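Cys-Gly metallodipeptidase DUG1 (Saccharomyces cerevisiae, PDB 4G1P) hydrolyses the dipeptide Cys-Gly as a zinc- or manganese-dependent homodimeric peptidase and serves as the catalytic subunit of the glutathione-degrading complex. Local coordinates at residues 315-320 with 348-353; 134-139 with 447-452. All coordinates share one frame; numbering follows the deposited sequence.

Interaction 1: residues 315-320 with 348-353; sequences RYPSLS and RTVPDM. With CYS (cysteine), chain E.
S318 and R348 meet where strand 318-325 runs antiparallel to the end of strand 340-349, and the pair illustrates how the end of an inner strand can aim a ligand-binding arginine. The firm tie is R348 N to S318 O, 2.9 Å; the return bond from S318 N to R348 O is weak. Followed outward, the R348 side chain first meets the serine hydroxyl: S318 OG lies 3.3 Å from R348 CB and 3.2 Å from R348 CG. The chain then turns at CG (chi2 -70°) and runs extended through CD and NE, which carries the guanidinium away from strand 318-325 and into the substrate pocket. At its tip NH1 gives CYS O of the bound cysteine a nearly straight bond of 2.8 Å (168°), with that oxygen at the guanidinium edge. NH2 is held by S234 OG of the second subunit, so the group is gripped from across the dimer interface as well as by its ligand.

Further along, where the strand pairing ends, contact becomes apolar. P317 CD sits 3.8 Å from V350 CG2, the two side chains crossing at about a right angle, while P317 CB rests 3.7 Å from M353 SD. One water bridges R315 O and P351 O, donating to both. Apolar and water-mediated contacts thus join the loops beside a strand pair that belongs to the lid-domain sheet of an M20 peptidase, from which R348 reaches into the cysteine pocket.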
# COMPACT_ATOMS: atom_id res chain seq x y z
N ARG A 315 15.72 -20.46 17.27
CA ARG A 315 17.00 -20.94 16.75
C ARG A 315 16.96 -21.50 15.34
O ARG A 315 17.99 -21.89 14.81
CB ARG A 315 17.65 -21.95 17.71
CG ARG A 315 16.83 -23.20 17.97
CD ARG A 315 17.37 -24.37 17.17
NE ARG A 315 18.80 -24.54 17.39
CZ ARG A 315 19.67 -24.85 16.44
NH1 ARG A 315 19.25 -25.05 15.20
NH2 ARG A 315 20.97 -24.98 16.72
N TYR A 316 15.78 -21.54 14.74
CA TYR A 316 15.67 -21.79 13.29
C TYR A 316 15.29 -20.49 12.60
O TYR A 316 14.51 -19.72 13.14
CB TYR A 316 14.63 -22.88 13.00
CG TYR A 316 15.07 -24.26 13.44
CD1 TYR A 316 16.37 -24.70 13.18
CD2 TYR A 316 14.22 -25.12 14.12
CE1 TYR A 316 16.79 -25.96 13.58
CE2 TYR A 316 14.64 -26.37 14.52
CZ TYR A 316 15.93 -26.79 14.24
OH TYR A 316 16.37 -28.04 14.63
N PRO A 317 15.85 -20.24 11.41
CA PRO A 317 15.55 -18.99 10.71
C PRO A 317 14.09 -18.91 10.29
O PRO A 317 13.38 -19.91 10.33
CB PRO A 317 16.45 -19.04 9.47
CG PRO A 317 16.75 -20.48 9.28
CD PRO A 317 16.76 -21.10 10.65
N SER A 318 13.64 -17.72 9.92
CA SER A 318 12.29 -17.56 9.37
C SER A 318 12.29 -16.52 8.26
O SER A 318 13.19 -15.68 8.18
CB SER A 318 11.30 -17.18 10.46
OG SER A 318 11.69 -15.98 11.10
N LEU A 319 11.30 -16.59 7.38
CA LEU A 319 11.17 -15.63 6.29
C LEU A 319 9.75 -15.12 6.31
O LEU A 319 8.80 -15.89 6.26
CB LEU A 319 11.51 -16.28 4.95
CG LEU A 319 11.88 -15.38 3.76
CD1 LEU A 319 12.57 -16.18 2.66
CD2 LEU A 319 10.67 -14.67 3.17
N SER A 320 9.61 -13.80 6.40
CA SER A 320 8.29 -13.19 6.44
C SER A 320 8.09 -12.26 5.25
O SER A 320 9.04 -11.64 4.76
CB SER A 320 8.10 -12.42 7.75
OG SER A 320 7.68 -13.28 8.80
N ARG A 348 14.88 -13.78 9.53
CA ARG A 348 15.42 -13.81 10.88
C ARG A 348 16.61 -14.76 10.92
O ARG A 348 16.47 -15.94 10.65
CB ARG A 348 14.35 -14.24 11.88
CG ARG A 348 13.19 -13.25 12.01
CD ARG A 348 13.60 -11.95 12.69
NE ARG A 348 12.54 -10.95 12.58
CZ ARG A 348 12.55 -9.76 13.17
NH1 ARG A 348 13.54 -9.39 13.98
NH2 ARG A 348 11.53 -8.93 12.97
N THR A 349 17.78 -14.23 11.22
CA THR A 349 18.98 -15.06 11.19
C THR A 349 19.31 -15.70 12.54
O THR A 349 19.00 -15.17 13.60
CB THR A 349 20.18 -14.27 10.68
OG1 THR A 349 20.52 -13.28 11.64
CG2 THR A 349 19.84 -13.59 9.37
N VAL A 350 19.93 -16.87 12.47
CA VAL A 350 20.35 -17.61 13.65
C VAL A 350 21.79 -18.02 13.43
O VAL A 350 22.31 -17.87 12.32
CB VAL A 350 19.51 -18.87 13.80
CG1 VAL A 350 18.04 -18.52 14.00
CG2 VAL A 350 19.71 -19.77 12.60
N PRO A 351 22.46 -18.52 14.48
CA PRO A 351 23.77 -19.11 14.18
C PRO A 351 23.60 -20.39 13.35
O PRO A 351 22.64 -21.14 13.55
CB PRO A 351 24.34 -19.41 15.56
CG PRO A 351 23.13 -19.54 16.44
CD PRO A 351 22.17 -18.54 15.92
N ASP A 352 24.50 -20.63 12.40
CA ASP A 352 25.63 -19.75 12.16
C ASP A 352 25.51 -19.06 10.81
O ASP A 352 26.40 -19.20 9.98
CB ASP A 352 26.94 -20.54 12.20
CG ASP A 352 26.98 -21.58 13.31
OD1 ASP A 352 26.74 -21.22 14.49
OD2 ASP A 352 27.24 -22.76 13.00
N MET A 353 24.42 -18.33 10.58
CA MET A 353 24.20 -17.69 9.28
C MET A 353 25.06 -16.44 9.08
O MET A 353 25.03 -15.53 9.90
CB MET A 353 22.72 -17.35 9.11
CG MET A 353 21.83 -18.57 9.09
SD MET A 353 20.08 -18.20 9.29
CE MET A 353 19.79 -17.18 7.84
N CYS E . 12.27 -4.08 15.06
CA CYS E . 12.73 -4.80 13.89
C CYS E . 12.61 -6.31 14.16
O CYS E . 13.14 -6.82 15.14
CB CYS E . 14.16 -4.39 13.53
SG CYS E . 14.80 -5.18 12.08
O HOH W 1 20.62 -21.51 15.53

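Interaction 2: residues 134-139 with 447-452. With ZN (zinc ion), chain B; GLY (glycine), chain D; CYS (cysteine), chain E.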
# COMPACT_ATOMS: atom_id res chain seq x y z
N GLY A 134 4.59 2.69 21.54
CA GLY A 134 5.91 2.90 22.09
C GLY A 134 5.99 2.65 23.58
O GLY A 134 7.07 2.75 24.17
N VAL A 135 4.87 2.30 24.19
CA VAL A 135 4.85 2.15 25.64
C VAL A 135 5.65 0.93 26.11
O VAL A 135 6.28 0.98 27.16
CB VAL A 135 3.42 2.19 26.23
CG1 VAL A 135 2.68 0.89 26.00
CG2 VAL A 135 3.50 2.52 27.71
N THR A 136 5.66 -0.14 25.32
CA THR A 136 6.54 -1.27 25.61
C THR A 136 7.79 -1.29 24.72
O THR A 136 8.82 -1.83 25.10
CB THR A 136 5.80 -2.63 25.51
OG1 THR A 136 6.50 -3.61 26.28
CG2 THR A 136 5.73 -3.12 24.08
N ASP A 137 7.70 -0.69 23.54
CA ASP A 137 8.77 -0.77 22.56
C ASP A 137 9.04 0.63 22.04
O ASP A 137 8.50 1.00 20.99
CB ASP A 137 8.34 -1.70 21.42
CG ASP A 137 9.39 -1.85 20.33
OD1 ASP A 137 10.55 -1.43 20.52
OD2 ASP A 137 9.06 -2.42 19.26
N ASP A 138 9.87 1.42 22.73
CA ASP A 138 10.70 0.98 23.85
C ASP A 138 10.72 2.08 24.92
O ASP A 138 11.62 2.13 25.76
CB ASP A 138 12.14 0.74 23.35
CG ASP A 138 13.08 0.14 24.41
OD1 ASP A 138 12.67 -0.79 25.16
OD2 ASP A 138 14.24 0.59 24.50
N THR A 139 9.73 2.97 24.89
CA THR A 139 9.77 4.17 25.74
C THR A 139 9.50 3.91 27.24
O THR A 139 10.13 4.50 28.11
CB THR A 139 8.85 5.27 25.16
OG1 THR A 139 9.27 5.57 23.83
CG2 THR A 139 8.93 6.53 25.97
N ASP A 447 2.13 -7.80 24.30
CA ASP A 447 2.06 -6.36 24.46
C ASP A 447 1.64 -5.65 23.15
O ASP A 447 1.22 -4.50 23.15
CB ASP A 447 3.39 -5.82 25.01
CG ASP A 447 3.51 -6.01 26.52
OD1 ASP A 447 2.65 -6.70 27.09
OD2 ASP A 447 4.45 -5.48 27.14
N GLY A 448 1.75 -6.36 22.04
CA GLY A 448 1.33 -5.82 20.76
C GLY A 448 2.35 -4.89 20.13
O GLY A 448 1.98 -3.99 19.39
N ALA A 449 3.64 -5.09 20.41
CA ALA A 449 4.65 -4.28 19.74
C ALA A 449 4.52 -4.42 18.22
O ALA A 449 4.28 -5.51 17.71
CB ALA A 449 6.04 -4.65 20.21
N HIS A 450 4.66 -3.29 17.52
CA HIS A 450 4.57 -3.22 16.06
C HIS A 450 3.16 -3.50 15.57
O HIS A 450 2.94 -3.80 14.39
CB HIS A 450 5.56 -4.18 15.39
CG HIS A 450 6.99 -3.85 15.64
ND1 HIS A 450 8.02 -4.29 14.83
CD2 HIS A 450 7.58 -3.12 16.62
CE1 HIS A 450 9.17 -3.84 15.29
NE2 HIS A 450 8.93 -3.14 16.38
N SER A 451 2.20 -3.41 16.48
CA SER A 451 0.83 -3.76 16.16
C SER A 451 -0.14 -2.68 16.66
O SER A 451 0.30 -1.61 17.07
CB SER A 451 0.50 -5.12 16.75
OG SER A 451 -0.71 -5.63 16.21
N ILE A 452 -1.45 -2.95 16.61
CA ILE A 452 -2.43 -2.02 17.18
C ILE A 452 -2.61 -2.29 18.66
O ILE A 452 -2.43 -3.42 19.12
CB ILE A 452 -3.82 -2.15 16.52
CG1 ILE A 452 -4.27 -3.61 16.51
CG2 ILE A 452 -3.83 -1.55 15.11
CD1 ILE A 452 -5.71 -3.80 16.14
ZN ZN B . 10.24 -2.21 17.63
N GLY D . 11.19 -4.61 17.70
CA GLY D . 12.15 -3.57 17.39
C GLY D . 12.93 -4.09 16.21
O GLY D . 14.08 -4.50 16.34
N CYS E . 12.27 -4.08 15.06
CA CYS E . 12.73 -4.80 13.89
C CYS E . 12.61 -6.31 14.16
O CYS E . 13.14 -6.82 15.14
CB CYS E . 14.16 -4.39 13.53
SG CYS E . 14.80 -5.18 12.08
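To the dinuclear zinc site of this M20 peptidase, D137, at the start of helix 135-154, and H450, in a type II turn from G448 to S451, each contribute a ligand. D137 OD2 and H450 NE2 bind the same zinc ion, each at 2.0 Å; E172 OE2 and the nitrogen of the bound glycine also coordinate it. The two protein ligands are close because they share the metal, not because they are hydrogen-bonded, and the carboxylate and imidazole planes are only 15° apart. With CG anti to the backbone nitrogen (chi1 180°), the D137 carboxylate points into the site, where D137 also serves the second zinc, as D200 does. The cis peptide between D137 and D138 follows this bridging aspartate, as in relatives of the family.

Behind the metal, A449 CB packs 3.9 Å from D137 CB, and T136 ties the helix start to the loop. T136 OG1 donates to the anti lone pair of D447 OD2 (2.9 Å), while D447 OD1 makes a salt bridge with K455; T136 CG2 lies alongside D447 CB at 3.7 Å. Replacing T136 with a valine would remove the donor and probably leave D447 OD2 to its weak bond from R444 N, so that this end of the loop is less firmly tied to the helix start. On the ligand side of the imidazole, the bound cysteine sets its nitrogen, CYS N, in the ring plane, 3.1 Å from H450 CE1.

How the interactions relate
Both contacts are buried and both reach the second subunit, yet they belong to different parts of the fold. Interaction 1 joins strands and loops of the lid sheet through backbone bonds, apolar contacts and a water; interaction 2 joins a helix start to a loop beside the metals, and its chemistry is that of carboxylates, an imidazole and zinc. Along the chain, interaction 1 falls between the two segments of interaction 2. Their centres are 23 Å apart and their nearest atoms about 6 Å, without touching. What links them is the bound cysteine: 348-353 grips its terminal oxygen, while 447-452 lies against its nitrogen, so lid and metal centre address the same ligand.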